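Local coordinates for mandelate racemase/muconate lactonizing protein (Alicyclobacillus acidocaldarius LAA1, PDB 3QLD), which belongs to the enolase superfamily, pairing an N-terminal domain of the mandelate racemase/muconate lactonizing type with an enolase-like C-terminal domain of the TIM-barrel clan, at residues R10-L15 / I26-A31; G298-G303 / D328-Q333; C48-E53 / N104-A109; C6-L11 / I32-V37. All coordinates share one frame; numbering follows the deposited sequence.

In the fold
Contacts 1 and 4 are two halves of one antiparallel pairing between strands 3-15 and 25-38, sharing R10 and L11. Both rest on backbone hydrogen bonds, but contact 4 is largely buried and rich in apolar pairs, whereas contact 1 is only partly buried and pairs polar side chains along one face. Contacts 2 and 3 are smaller and buried: contact 2 is loop against loop, with aromatic rings, and contact 3 a loop against the start of helix 105-123, with a selenomethionine. Contact 2 belongs to the C-terminal domain and touches the strands of contact 1 through F331, T302 and M299. Contact 3 lies within the N-terminal domain, and there too M299 comes up against it.

Contact 1 of 4, residues R10-L15 / I26-A31; sequences RLSLPL and IREKQA
S12 and E28 meet through a short hydrogen bond, S12 OG giving its proton to E28 OE2 at 2.7 Å, on the anti lone pair of that oxygen. The serine hydroxyl points along the sheet surface because OG stands anti to its own backbone N (chi1 -178°), while the glutamate chain bends at chi2 to bring its carboxylate toward S12 and P14 of strand 10-15. Its other oxygen, OE1, lies 3.3 Å from P14 CG, the proline ring and the glutamate running side by side. Farther along the same face, R10 sends an extended chain to Q30: NH1 meets OE1 at 2.9 Å, almost straight (172°), with the oxygen in the guanidinium plane. NH1 also forms a salt bridge with D62 of helix 61-80.

Beneath these pairs runs an antiparallel ladder of the N-terminal domain's sheet, in which L11 with A31 and L13 with K29 are the hydrogen-bonded pairs; L13 N reaches K29 O at 2.8 Å. L15 N extends it to R27 O at 3.1 Å. K29, bent at chi2 and chi4, turns NZ onto the carbonyl O of the next residue, Q30. The two faces thus differ in chemistry: one is tied by a serine-carboxylate bond and a shared guanidinium, the other is mostly apolar (L11, L13, A31), its K29 amine satisfied at least in part by Q30 O.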
loop_
_atom_site.group_PDB
_atom_site.type_symbol
_atom_site.label_atom_id
_atom_site.label_comp_id
_atom_site.label_asym_id
_atom_site.label_seq_id
_atom_site.Cartn_x
_atom_site.Cartn_y
_atom_site.Cartn_z
ATOM N N ARG A 10 -15.004 4.255 16.641
ATOM C CA ARG A 10 -14.260 2.992 16.715
ATOM C C ARG A 10 -14.999 1.958 17.545
ATOM O O ARG A 10 -15.282 2.174 18.739
ATOM C CB ARG A 10 -12.833 3.212 17.269
ATOM C CG ARG A 10 -11.938 2.064 16.832
ATOM C CD ARG A 10 -10.561 2.295 17.429
ATOM N NE ARG A 10 -9.777 1.107 17.220
ATOM C CZ ARG A 10 -8.477 1.144 16.987
ATOM N NH1 ARG A 10 -7.821 0.008 16.759
ATOM N NH2 ARG A 10 -7.885 2.325 16.950
ATOM N N LEU A 11 -15.333 0.836 16.917
ATOM C CA LEU A 11 -16.210 -0.131 17.492
ATOM C C LEU A 11 -15.474 -1.433 17.769
ATOM O O LEU A 11 -14.497 -1.795 17.070
ATOM C CB LEU A 11 -17.378 -0.403 16.540
ATOM C CG LEU A 11 -18.661 0.422 16.660
ATOM C CD1 LEU A 11 -18.446 1.890 16.666
ATOM C CD2 LEU A 11 -19.666 0.021 15.591
ATOM N N SER A 12 -15.942 -2.144 18.793
ATOM C CA SER A 12 -15.495 -3.503 19.024
ATOM C C SER A 12 -16.752 -4.354 19.241
ATOM O O SER A 12 -17.428 -4.148 20.241
ATOM C CB SER A 12 -14.625 -3.575 20.249
ATOM O OG SER A 12 -14.178 -4.925 20.407
ATOM N N LEU A 13 -17.066 -5.268 18.307
ATOM C CA LEU A 13 -18.313 -6.073 18.381
ATOM C C LEU A 13 -18.027 -7.540 18.767
ATOM O O LEU A 13 -17.282 -8.237 18.081
ATOM C CB LEU A 13 -19.075 -6.071 17.040
ATOM C CG LEU A 13 -19.921 -4.892 16.559
ATOM C CD1 LEU A 13 -19.001 -3.764 16.139
ATOM C CD2 LEU A 13 -20.757 -5.335 15.376
ATOM N N PRO A 14 -18.640 -8.033 19.841
ATOM C CA PRO A 14 -18.402 -9.446 20.108
ATOM C C PRO A 14 -18.969 -10.357 19.002
ATOM O O PRO A 14 -20.084 -10.146 18.495
ATOM C CB PRO A 14 -19.142 -9.692 21.421
ATOM C CG PRO A 14 -19.170 -8.372 22.081
ATOM C CD PRO A 14 -19.402 -7.404 20.933
ATOM N N LEU A 15 -18.172 -11.372 18.655
ATOM C CA LEU A 15 -18.552 -12.374 17.663
ATOM C C LEU A 15 -19.240 -13.556 18.349
ATOM O O LEU A 15 -18.888 -13.877 19.485
ATOM C CB LEU A 15 -17.304 -12.844 16.952
ATOM C CG LEU A 15 -16.575 -11.780 16.125
ATOM C CD1 LEU A 15 -15.146 -12.208 15.952
ATOM C CD2 LEU A 15 -17.239 -11.584 14.781
ATOM N N ILE A 26 -9.839 -14.984 17.047
ATOM C CA ILE A 26 -10.139 -13.766 17.803
ATOM C C ILE A 26 -11.633 -13.640 18.105
ATOM O O ILE A 26 -12.468 -14.095 17.315
ATOM C CB ILE A 26 -9.594 -12.478 17.121
ATOM C CG1 ILE A 26 -10.345 -12.213 15.790
ATOM C CG2 ILE A 26 -8.021 -12.567 17.012
ATOM C CD1 ILE A 26 -10.083 -10.848 15.171
ATOM N N ARG A 27 -11.900 -13.041 19.269
ATOM C CA ARG A 27 -13.192 -12.946 19.929
ATOM C C ARG A 27 -14.078 -11.846 19.410
ATOM O O ARG A 27 -15.283 -11.974 19.495
ATOM C CB ARG A 27 -13.007 -12.583 21.430
ATOM C CG ARG A 27 -12.594 -13.671 22.434
ATOM C CD ARG A 27 -13.513 -13.615 23.680
ATOM N NE ARG A 27 -14.675 -14.511 23.500
ATOM C CZ ARG A 27 -15.884 -14.187 23.010
ATOM N NH1 ARG A 27 -16.182 -12.941 22.626
ATOM N NH2 ARG A 27 -16.824 -15.131 22.903
ATOM N N GLU A 28 -13.481 -10.726 18.979
ATOM C CA GLU A 28 -14.234 -9.468 18.715
ATOM C C GLU A 28 -13.822 -8.837 17.390
ATOM O O GLU A 28 -12.633 -8.874 17.040
ATOM C CB GLU A 28 -14.093 -8.427 19.839
ATOM C CG GLU A 28 -14.394 -8.942 21.281
ATOM C CD GLU A 28 -15.305 -8.028 22.157
ATOM O OE1 GLU A 28 -16.050 -8.602 22.974
ATOM O OE2 GLU A 28 -15.289 -6.770 22.087
ATOM N N LYS A 29 -14.799 -8.254 16.684
ATOM C CA LYS A 29 -14.574 -7.545 15.419
ATOM C C LYS A 29 -14.419 -6.058 15.656
ATOM O O LYS A 29 -15.352 -5.401 16.148
ATOM C CB LYS A 29 -15.734 -7.776 14.415
ATOM C CG LYS A 29 -15.615 -7.027 13.029
ATOM C CD LYS A 29 -14.492 -7.657 12.162
ATOM C CE LYS A 29 -14.403 -7.061 10.736
ATOM N NZ LYS A 29 -14.555 -5.578 10.746
ATOM N N GLN A 30 -13.247 -5.532 15.330
ATOM C CA GLN A 30 -13.037 -4.096 15.368
ATOM C C GLN A 30 -13.499 -3.491 14.061
ATOM O O GLN A 30 -13.300 -4.035 12.957
ATOM C CB GLN A 30 -11.583 -3.702 15.595
ATOM C CG GLN A 30 -11.003 -4.217 16.936
ATOM C CD GLN A 30 -9.564 -3.714 17.125
ATOM O OE1 GLN A 30 -9.281 -2.509 17.045
ATOM N NE2 GLN A 30 -8.654 -4.644 17.330
ATOM N N ALA A 31 -14.134 -2.350 14.173
ATOM C CA ALA A 31 -14.664 -1.696 13.005
ATOM C C ALA A 31 -14.610 -0.202 13.194
ATOM O O ALA A 31 -14.618 0.264 14.347
ATOM C CB ALA A 31 -16.135 -2.188 12.785
#

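Contact 2 of 4, residues G298-G303 / D328-Q333; sequences GMYETG and DRYFEQ
E301 O accepts a hydrogen bond from R306 NH2 and also meets the edge of F331, whose CE2 comes to within 3.5 Å, the oxygen lying in the plane of the ring. Y300 O sits near the same rim, 3.7 Å from F331 CZ, so two successive carbonyls face the weakly positive C-H edge of the phenyl ring. T302 CA lies obliquely to that ring, 4.3 Å from F331 CE2. The ring is put there by a first torsion of -55°, with CG anti to the carbonyl carbon, and Y330 CB lies over one of its faces, toward the rim.

Beside it the rings of Y300 and Y330 meet obliquely, their planes 46° apart and the two side chains crossing at about a right angle, with Y300 CE1 4.1 Å from Y330 CD1. Y300 is deposited in two conformers, so this pairing describes one of them. The Y330 hydroxyl is bonded to G325 N and more weakly to R306 NH1, of the arginine that also serves E301 O.

T302 is the N-cap of helix 303-313, its OG1 bonding V304 N and also E47 of strand 43-48. Here loops of the TIM-barrel-clan domain, one after strand 293-296 and one after helix 303-313, press on the N-terminal sheet at the interface of the two domains: F331 and T302 touch L13 of strand 3-15, and K29 and A31 of strand 25-38.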
loop_
_atom_site.group_PDB
_atom_site.type_symbol
_atom_site.label_atom_id
_atom_site.label_comp_id
_atom_site.label_asym_id
_atom_site.label_seq_id
_atom_site.Cartn_x
_atom_site.Cartn_y
_atom_site.Cartn_z
ATOM N N GLY A 298 -16.815 -10.562 1.174
ATOM C CA GLY A 298 -17.055 -9.998 2.515
ATOM C C GLY A 298 -15.823 -9.726 3.368
ATOM O O GLY A 298 -14.743 -10.271 3.116
HETATM N N MSE A 299 -15.995 -8.872 4.377
HETATM C CA MSE A 299 -14.936 -8.507 5.317
HETATM C C MSE A 299 -15.426 -8.635 6.774
HETATM O O MSE A 299 -14.927 -7.931 7.652
HETATM C CB MSE A 299 -14.541 -7.054 5.091
HETATM C CG MSE A 299 -14.132 -6.686 3.662
HETATM SE SE MSE A 299 -12.254 -7.111 3.446
HETATM C CE MSE A 299 -11.407 -5.828 4.650
ATOM N N TYR A 300 -16.406 -9.498 7.038
ATOM C CA TYR A 300 -16.995 -9.648 8.395
ATOM C C TYR A 300 -17.605 -8.298 8.855
ATOM O O TYR A 300 -17.608 -7.906 10.046
ATOM C CB TYR A 300 -15.981 -10.275 9.376
ATOM C CG TYR A 300 -15.809 -11.783 9.167
ATOM C CD1 TYR A 300 -16.231 -12.697 10.143
ATOM C CD2 TYR A 300 -15.267 -12.304 7.966
ATOM C CE1 TYR A 300 -16.088 -14.090 9.953
ATOM C CE2 TYR A 300 -15.127 -13.697 7.756
ATOM C CZ TYR A 300 -15.544 -14.581 8.761
ATOM O OH TYR A 300 -15.385 -15.932 8.589
ATOM N N GLU A 301 -18.178 -7.622 7.864
ATOM C CA GLU A 301 -18.660 -6.233 8.005
ATOM C C GLU A 301 -19.712 -6.118 9.120
ATOM O O GLU A 301 -20.518 -7.013 9.280
ATOM C CB GLU A 301 -19.346 -5.707 6.725
ATOM C CG GLU A 301 -18.485 -5.422 5.500
ATOM C CD GLU A 301 -18.004 -6.678 4.758
ATOM O OE1 GLU A 301 -18.300 -7.832 5.151
ATOM O OE2 GLU A 301 -17.265 -6.484 3.765
ATOM N N THR A 302 -19.722 -5.006 9.860
ATOM C CA THR A 302 -20.976 -4.643 10.556
ATOM C C THR A 302 -22.119 -4.370 9.577
ATOM O O THR A 302 -21.995 -4.379 8.313
ATOM C CB THR A 302 -20.881 -3.379 11.424
ATOM O OG1 THR A 302 -21.073 -2.257 10.557
ATOM C CG2 THR A 302 -19.487 -3.259 12.200
ATOM N N GLY A 303 -23.267 -4.103 10.157
ATOM C CA GLY A 303 -24.473 -3.884 9.318
ATOM C C GLY A 303 -24.344 -2.815 8.289
ATOM O O GLY A 303 -24.914 -2.927 7.205
ATOM N N ASP A 328 -26.752 -12.486 11.479
ATOM C CA ASP A 328 -26.759 -13.350 12.622
ATOM C C ASP A 328 -25.749 -14.500 12.524
ATOM O O ASP A 328 -25.485 -15.149 13.526
ATOM C CB ASP A 328 -28.181 -13.844 12.923
ATOM C CG ASP A 328 -28.741 -14.781 11.844
ATOM O OD1 ASP A 328 -28.020 -15.164 10.892
ATOM O OD2 ASP A 328 -29.947 -15.137 11.953
ATOM N N ARG A 329 -25.166 -14.735 11.340
ATOM C CA ARG A 329 -24.151 -15.795 11.215
ATOM C C ARG A 329 -22.893 -15.362 11.984
ATOM O O ARG A 329 -22.046 -16.187 12.381
ATOM C CB ARG A 329 -23.817 -16.111 9.742
ATOM C CG ARG A 329 -24.985 -16.813 8.968
ATOM C CD ARG A 329 -24.500 -17.896 7.950
ATOM N NE ARG A 329 -23.413 -18.741 8.477
ATOM C CZ ARG A 329 -23.403 -20.082 8.512
ATOM N NH1 ARG A 329 -24.430 -20.788 8.037
ATOM N NH2 ARG A 329 -22.346 -20.720 9.044
ATOM N N TYR A 330 -22.818 -14.061 12.233
ATOM C CA TYR A 330 -21.588 -13.450 12.712
ATOM C C TYR A 330 -21.744 -12.788 14.116
ATOM O O TYR A 330 -20.851 -12.948 14.962
ATOM C CB TYR A 330 -21.015 -12.470 11.662
ATOM C CG TYR A 330 -21.008 -12.815 10.138
ATOM C CD1 TYR A 330 -20.208 -13.857 9.575
ATOM C CD2 TYR A 330 -21.733 -12.017 9.242
ATOM C CE1 TYR A 330 -20.193 -14.104 8.112
ATOM C CE2 TYR A 330 -21.720 -12.243 7.837
ATOM C CZ TYR A 330 -20.951 -13.262 7.258
ATOM O OH TYR A 330 -21.006 -13.367 5.842
ATOM N N PHE A 331 -22.868 -12.092 14.362
ATOM C CA PHE A 331 -23.061 -11.305 15.608
ATOM C C PHE A 331 -24.374 -11.533 16.370
ATOM O O PHE A 331 -25.434 -11.388 15.783
ATOM C CB PHE A 331 -23.063 -9.830 15.256
ATOM C CG PHE A 331 -21.849 -9.373 14.513
ATOM C CD1 PHE A 331 -20.642 -9.219 15.175
ATOM C CD2 PHE A 331 -21.932 -9.005 13.154
ATOM C CE1 PHE A 331 -19.501 -8.767 14.503
ATOM C CE2 PHE A 331 -20.800 -8.539 12.464
ATOM C CZ PHE A 331 -19.562 -8.435 13.157
ATOM N N GLU A 332 -24.289 -11.768 17.691
ATOM C CA GLU A 332 -25.456 -11.731 18.585
ATOM C C GLU A 332 -26.205 -10.394 18.427
ATOM O O GLU A 332 -27.420 -10.388 18.396
ATOM C CB GLU A 332 -25.058 -11.938 20.079
ATOM C CG GLU A 332 -26.251 -11.914 21.157
ATOM C CD GLU A 332 -26.553 -10.526 21.808
ATOM O OE1 GLU A 332 -25.628 -9.719 22.068
ATOM O OE2 GLU A 332 -27.736 -10.225 22.079
ATOM N N GLN A 333 -25.458 -9.292 18.345
ATOM C CA GLN A 333 -26.014 -7.961 18.272
ATOM C C GLN A 333 -25.136 -7.123 17.331
ATOM O O GLN A 333 -23.933 -6.952 17.591
ATOM C CB GLN A 333 -25.990 -7.331 19.672
ATOM C CG GLN A 333 -26.284 -5.842 19.678
ATOM C CD GLN A 333 -27.757 -5.573 19.536
ATOM O OE1 GLN A 333 -28.543 -5.904 20.446
ATOM N NE2 GLN A 333 -28.159 -4.996 18.393
#

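Contact 3 of 4, residues C48-E53 / N104-A109; sequences CVALAE and NRMSVA. With SO4 (sulfate ion), chain C; SO4 (sulfate ion), chain D.
M106, a selenomethionine, fits into a hollow lined by V49 CG2 and by CA and CB of A50. Extended beyond CG, its chain runs from helix 105-123 across the loop and sets SE 3.6 Å from A50 CA, with A50 CB a little farther off at 4.1 Å. V49 fills in beside the shaft of this side chain: its CG2 rests 3.8 Å from M106 CG, the two groups crossing at about a right angle. At the M106 carbonyl C48 fits its thiol against the backbone, SG lying 3.6 Å from M106 O, placed there by a first torsion that puts sulfur anti to the backbone N (179°). A water bridges the two backbones, accepting from V49 N (3.0 Å) and donating to M106 O (2.8 Å).

R105 of the same turn reaches L274 O and two sulfate ions, probably from the crystallisation liquor, that lie at the edge of its guanidinium; the shortest of the sulfate contacts is doubtfully close.

The loop leaves strand 43-48 and C48 leans on I32 of strand 25-38 and on A64 of helix 61-80, while V49 also touches M299. Beyond the packed region, E53 makes a salt bridge to R75 of the second subunit.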
loop_
_atom_site.group_PDB
_atom_site.type_symbol
_atom_site.label_atom_id
_atom_site.label_comp_id
_atom_site.label_asym_id
_atom_site.label_seq_id
_atom_site.Cartn_x
_atom_site.Cartn_y
_atom_site.Cartn_z
ATOM N N CYS A 48 -15.427 1.746 7.530
ATOM C CA CYS A 48 -14.050 1.452 7.008
ATOM C C CYS A 48 -13.751 -0.057 7.217
ATOM O O CYS A 48 -13.833 -0.515 8.348
ATOM C CB CYS A 48 -13.047 2.377 7.715
ATOM S SG CYS A 48 -11.340 2.006 7.114
ATOM N N VAL A 49 -13.512 -0.831 6.141
ATOM C CA VAL A 49 -13.451 -2.260 6.260
ATOM C C VAL A 49 -12.069 -2.799 6.619
ATOM O O VAL A 49 -11.865 -4.024 6.617
ATOM C CB VAL A 49 -13.897 -2.998 4.921
ATOM C CG1 VAL A 49 -15.418 -2.717 4.609
ATOM C CG2 VAL A 49 -13.072 -2.589 3.756
ATOM N N ALA A 50 -11.119 -1.907 6.865
ATOM C CA ALA A 50 -9.774 -2.371 7.323
ATOM C C ALA A 50 -9.875 -3.350 8.508
ATOM O O ALA A 50 -10.557 -3.041 9.530
ATOM C CB ALA A 50 -8.870 -1.163 7.693
ATOM N N LEU A 51 -9.200 -4.491 8.450
ATOM C CA LEU A 51 -9.197 -5.459 9.532
ATOM C C LEU A 51 -8.211 -5.099 10.677
ATOM O O LEU A 51 -7.369 -4.200 10.542
ATOM C CB LEU A 51 -8.783 -6.822 8.971
ATOM C CG LEU A 51 -9.676 -7.204 7.794
ATOM C CD1 LEU A 51 -9.205 -8.509 7.214
ATOM C CD2 LEU A 51 -11.170 -7.257 8.292
ATOM N N ALA A 52 -8.295 -5.810 11.788
ATOM C CA ALA A 52 -7.470 -5.407 12.948
ATOM C C ALA A 52 -5.970 -5.598 12.625
ATOM O O ALA A 52 -5.138 -4.810 13.063
ATOM C CB ALA A 52 -7.814 -6.270 14.185
ATOM N N GLU A 53 -5.636 -6.626 11.879
ATOM C CA GLU A 53 -4.180 -6.831 11.520
ATOM C C GLU A 53 -3.997 -6.644 10.008
ATOM O O GLU A 53 -4.902 -6.956 9.261
ATOM C CB GLU A 53 -3.719 -8.249 11.922
ATOM C CG GLU A 53 -3.678 -8.504 13.436
ATOM C CD GLU A 53 -2.691 -7.596 14.143
ATOM O OE1 GLU A 53 -1.643 -7.235 13.546
ATOM O OE2 GLU A 53 -2.980 -7.230 15.285
ATOM N N ASN A 104 -4.168 3.801 0.610
ATOM C CA ASN A 104 -5.140 4.060 1.733
ATOM C C ASN A 104 -6.569 3.962 1.245
ATOM O O ASN A 104 -7.452 4.753 1.632
ATOM C CB ASN A 104 -4.873 5.434 2.341
ATOM C CG ASN A 104 -3.545 5.430 3.147
ATOM O OD1 ASN A 104 -3.523 4.936 4.293
ATOM N ND2 ASN A 104 -2.472 5.955 2.555
ATOM N N ARG A 105 -6.800 3.001 0.350
ATOM C CA ARG A 105 -8.099 2.986 -0.329
ATOM C C ARG A 105 -9.284 2.657 0.569
ATOM O O ARG A 105 -10.386 3.147 0.294
ATOM C CB ARG A 105 -8.066 2.072 -1.535
ATOM C CG ARG A 105 -7.297 2.756 -2.652
ATOM C CD ARG A 105 -7.302 1.841 -3.915
ATOM N NE ARG A 105 -6.560 2.461 -5.033
ATOM C CZ ARG A 105 -7.126 2.991 -6.125
ATOM N NH1 ARG A 105 -8.458 2.935 -6.330
ATOM N NH2 ARG A 105 -6.345 3.545 -7.052
HETATM N N MSE A 106 -9.084 1.855 1.624
HETATM C CA MSE A 106 -10.204 1.574 2.525
HETATM C C MSE A 106 -10.613 2.800 3.363
HETATM O O MSE A 106 -11.822 2.996 3.652
HETATM C CB MSE A 106 -9.916 0.354 3.415
HETATM C CG MSE A 106 -9.780 -0.953 2.612
HETATM SE SE MSE A 106 -8.987 -2.283 3.776
HETATM C CE MSE A 106 -9.007 -3.815 2.588
ATOM N N SER A 107 -9.625 3.611 3.744
ATOM C CA SER A 107 -9.872 4.899 4.451
ATOM C C SER A 107 -10.527 5.913 3.504
ATOM O O SER A 107 -11.556 6.550 3.861
ATOM C CB SER A 107 -8.558 5.462 5.043
ATOM O OG SER A 107 -8.329 4.697 6.182
ATOM N N VAL A 108 -10.005 5.993 2.287
ATOM C CA VAL A 108 -10.566 6.875 1.279
ATOM C C VAL A 108 -12.023 6.482 1.020
ATOM O O VAL A 108 -12.919 7.352 0.960
ATOM C CB VAL A 108 -9.713 6.833 -0.037
ATOM C CG1 VAL A 108 -10.504 7.401 -1.215
ATOM C CG2 VAL A 108 -8.425 7.693 0.129
ATOM N N ALA A 109 -12.249 5.192 0.866
ATOM C CA ALA A 109 -13.577 4.653 0.566
ATOM C C ALA A 109 -14.574 5.010 1.674
ATOM O O ALA A 109 -15.801 5.206 1.411
ATOM C CB ALA A 109 -13.487 3.171 0.506
HETATM S S SO4 C . -7.531 3.698 -9.961
HETATM O O1 SO4 C . -6.869 4.606 -9.027
HETATM O O2 SO4 C . -8.475 2.855 -9.235
HETATM O O3 SO4 C . -8.328 4.444 -10.932
HETATM O O4 SO4 C . -6.483 2.932 -10.641
HETATM S S SO4 D . -2.548 4.667 -5.584
HETATM O O1 SO4 D . -1.413 3.843 -5.153
HETATM O O2 SO4 D . -2.475 6.018 -5.038
HETATM O O3 SO4 D . -2.513 4.805 -7.034
HETATM O O4 SO4 D . -3.812 4.038 -5.187
HETATM O O HOH W 1 -13.590 0.850 3.635
#

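Contact 4 of 4, residues C6-L11 / I32-V37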
loop_
_atom_site.group_PDB
_atom_site.type_symbol
_atom_site.label_atom_id
_atom_site.label_comp_id
_atom_site.label_asym_id
_atom_site.label_seq_id
_atom_site.Cartn_x
_atom_site.Cartn_y
_atom_site.Cartn_z
ATOM N N CYS A 6 -18.390 15.660 11.287
ATOM C CA CYS A 6 -18.002 14.260 10.994
ATOM C C CYS A 6 -17.725 13.656 12.354
ATOM O O CYS A 6 -17.009 14.287 13.207
ATOM C CB CYS A 6 -16.767 14.217 10.105
ATOM S SG CYS A 6 -16.109 12.567 9.942
ATOM N N VAL A 7 -18.314 12.495 12.617
ATOM C CA VAL A 7 -18.007 11.743 13.826
ATOM C C VAL A 7 -17.468 10.342 13.417
ATOM O O VAL A 7 -18.116 9.621 12.681
ATOM C CB VAL A 7 -19.284 11.520 14.701
ATOM C CG1 VAL A 7 -18.934 10.746 15.945
ATOM C CG2 VAL A 7 -19.987 12.888 15.025
ATOM N N LEU A 8 -16.315 9.982 13.941
ATOM C CA LEU A 8 -15.740 8.656 13.723
ATOM C C LEU A 8 -15.962 7.863 14.939
ATOM O O LEU A 8 -15.660 8.279 16.068
ATOM C CB LEU A 8 -14.233 8.753 13.437
ATOM C CG LEU A 8 -13.835 9.726 12.337
ATOM C CD1 LEU A 8 -12.291 9.874 12.244
ATOM C CD2 LEU A 8 -14.349 9.067 11.100
ATOM N N HIS A 9 -16.429 6.648 14.721
ATOM C CA HIS A 9 -16.691 5.774 15.799
ATOM C C HIS A 9 -15.810 4.548 15.638
ATOM O O HIS A 9 -15.941 3.834 14.661
ATOM C CB HIS A 9 -18.130 5.247 15.673
ATOM C CG HIS A 9 -19.164 6.325 15.636
ATOM N ND1 HIS A 9 -19.695 6.865 16.797
ATOM C CD2 HIS A 9 -19.755 6.976 14.602
ATOM C CE1 HIS A 9 -20.590 7.793 16.474
ATOM N NE2 HIS A 9 -20.628 7.899 15.148
ATOM N N ARG A 10 -15.004 4.255 16.641
ATOM C CA ARG A 10 -14.260 2.992 16.715
ATOM C C ARG A 10 -14.999 1.958 17.545
ATOM O O ARG A 10 -15.282 2.174 18.739
ATOM C CB ARG A 10 -12.833 3.212 17.269
ATOM C CG ARG A 10 -11.938 2.064 16.832
ATOM C CD ARG A 10 -10.561 2.295 17.429
ATOM N NE ARG A 10 -9.777 1.107 17.220
ATOM C CZ ARG A 10 -8.477 1.144 16.987
ATOM N NH1 ARG A 10 -7.821 0.008 16.759
ATOM N NH2 ARG A 10 -7.885 2.325 16.950
ATOM N N LEU A 11 -15.333 0.836 16.917
ATOM C CA LEU A 11 -16.210 -0.131 17.492
ATOM C C LEU A 11 -15.474 -1.433 17.769
ATOM O O LEU A 11 -14.497 -1.795 17.070
ATOM C CB LEU A 11 -17.378 -0.403 16.540
ATOM C CG LEU A 11 -18.661 0.422 16.660
ATOM C CD1 LEU A 11 -18.446 1.890 16.666
ATOM C CD2 LEU A 11 -19.666 0.021 15.591
ATOM N N ILE A 32 -14.577 0.576 12.108
ATOM C CA ILE A 32 -14.658 2.071 12.220
ATOM C C ILE A 32 -15.881 2.532 11.423
ATOM O O ILE A 32 -15.990 2.181 10.187
ATOM C CB ILE A 32 -13.412 2.767 11.633
ATOM C CG1 ILE A 32 -12.161 2.517 12.496
ATOM C CG2 ILE A 32 -13.606 4.303 11.600
ATOM C CD1 ILE A 32 -10.865 3.098 11.776
ATOM N N LEU A 33 -16.830 3.205 12.082
ATOM C CA LEU A 33 -17.919 3.864 11.300
ATOM C C LEU A 33 -17.746 5.334 11.141
ATOM O O LEU A 33 -17.318 6.036 12.085
ATOM C CB LEU A 33 -19.282 3.549 11.921
ATOM C CG LEU A 33 -19.622 2.065 12.143
ATOM C CD1 LEU A 33 -21.048 1.963 12.777
ATOM C CD2 LEU A 33 -19.650 1.361 10.807
ATOM N N VAL A 34 -18.070 5.827 9.946
ATOM C CA VAL A 34 -17.980 7.234 9.634
ATOM C C VAL A 34 -19.401 7.764 9.630
ATOM O O VAL A 34 -20.296 7.164 9.014
ATOM C CB VAL A 34 -17.350 7.437 8.281
ATOM C CG1 VAL A 34 -17.328 8.882 7.908
ATOM C CG2 VAL A 34 -15.869 6.880 8.302
ATOM N N GLN A 35 -19.595 8.847 10.374
ATOM C CA GLN A 35 -20.934 9.502 10.424
ATOM C C GLN A 35 -20.786 10.929 10.022
ATOM O O GLN A 35 -19.976 11.674 10.613
ATOM C CB GLN A 35 -21.560 9.335 11.820
ATOM C CG GLN A 35 -22.804 10.296 12.080
ATOM C CD GLN A 35 -23.281 10.184 13.540
ATOM O OE1 GLN A 35 -22.468 9.934 14.420
ATOM N NE2 GLN A 35 -24.632 10.323 13.793
ATOM N N LEU A 36 -21.554 11.347 9.007
ATOM C CA LEU A 36 -21.556 12.757 8.560
ATOM C C LEU A 36 -22.951 13.361 8.857
ATOM O O LEU A 36 -23.948 12.667 8.756
ATOM C CB LEU A 36 -21.276 12.886 7.058
ATOM C CG LEU A 36 -19.939 12.273 6.611
ATOM C CD1 LEU A 36 -19.967 12.164 5.050
ATOM C CD2 LEU A 36 -18.783 13.203 7.092
ATOM N N VAL A 37 -22.960 14.609 9.265
ATOM C CA VAL A 37 -24.226 15.313 9.608
ATOM C C VAL A 37 -24.220 16.690 9.031
ATOM O O VAL A 37 -23.251 17.481 9.193
ATOM C CB VAL A 37 -24.355 15.504 11.084
ATOM C CG1 VAL A 37 -25.796 15.952 11.405
ATOM C CG2 VAL A 37 -24.020 14.200 11.833
#
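Backbone hydrogen bonds between strand 6-11 and strand 32-37 set the frame: V7 with Q35 and H9 with L33 are the hydrogen-bonded pairs of an antiparallel ladder, part of the N-terminal domain's sheet in this enolase-superfamily fold. V7 N reaches Q35 O at 2.7 Å and H9 N reaches L33 O at 2.8 Å, each returned by the opposite donor. In the non-hydrogen-bonded pairs that alternate with them, C6 with L36, L8 with V34 and R10 with I32, the strands add CA-H...O contacts such as I32 CA to H9 O.

One polar pair joins the side chains on the V7, H9, L33 and Q35 face. H9 NE2 donates to Q35 OE1 at 2.8 Å, the oxygen within the imidazole plane, though the donor is tilted 34° from the plane of the amide carbonyl. Q35 is extended, its CG anti to the backbone N (chi1 166°), so the amide runs alongside V7 and OE1 also lies 3.6 Å from V7 CB. The other end of that amide, NE2, bonds E43, and the H9 ring meets the ring of W45 nearly parallel.

Apolar contacts dominate the C6, L8, V34 and L36 face, which packs on helices 61-80 and 105-123. C6 CB meets L36 CD2 at 3.8 Å, and L8 CD2 lies 3.9 Å from V34 CG2, the two side chains side by side. L33 CD1 reaches L11 CD2 at 3.7 Å on the opposite face.

The bond to E43 makes the orientation of the Q35 amide likely, and a proton on H9 NE2 is then probable.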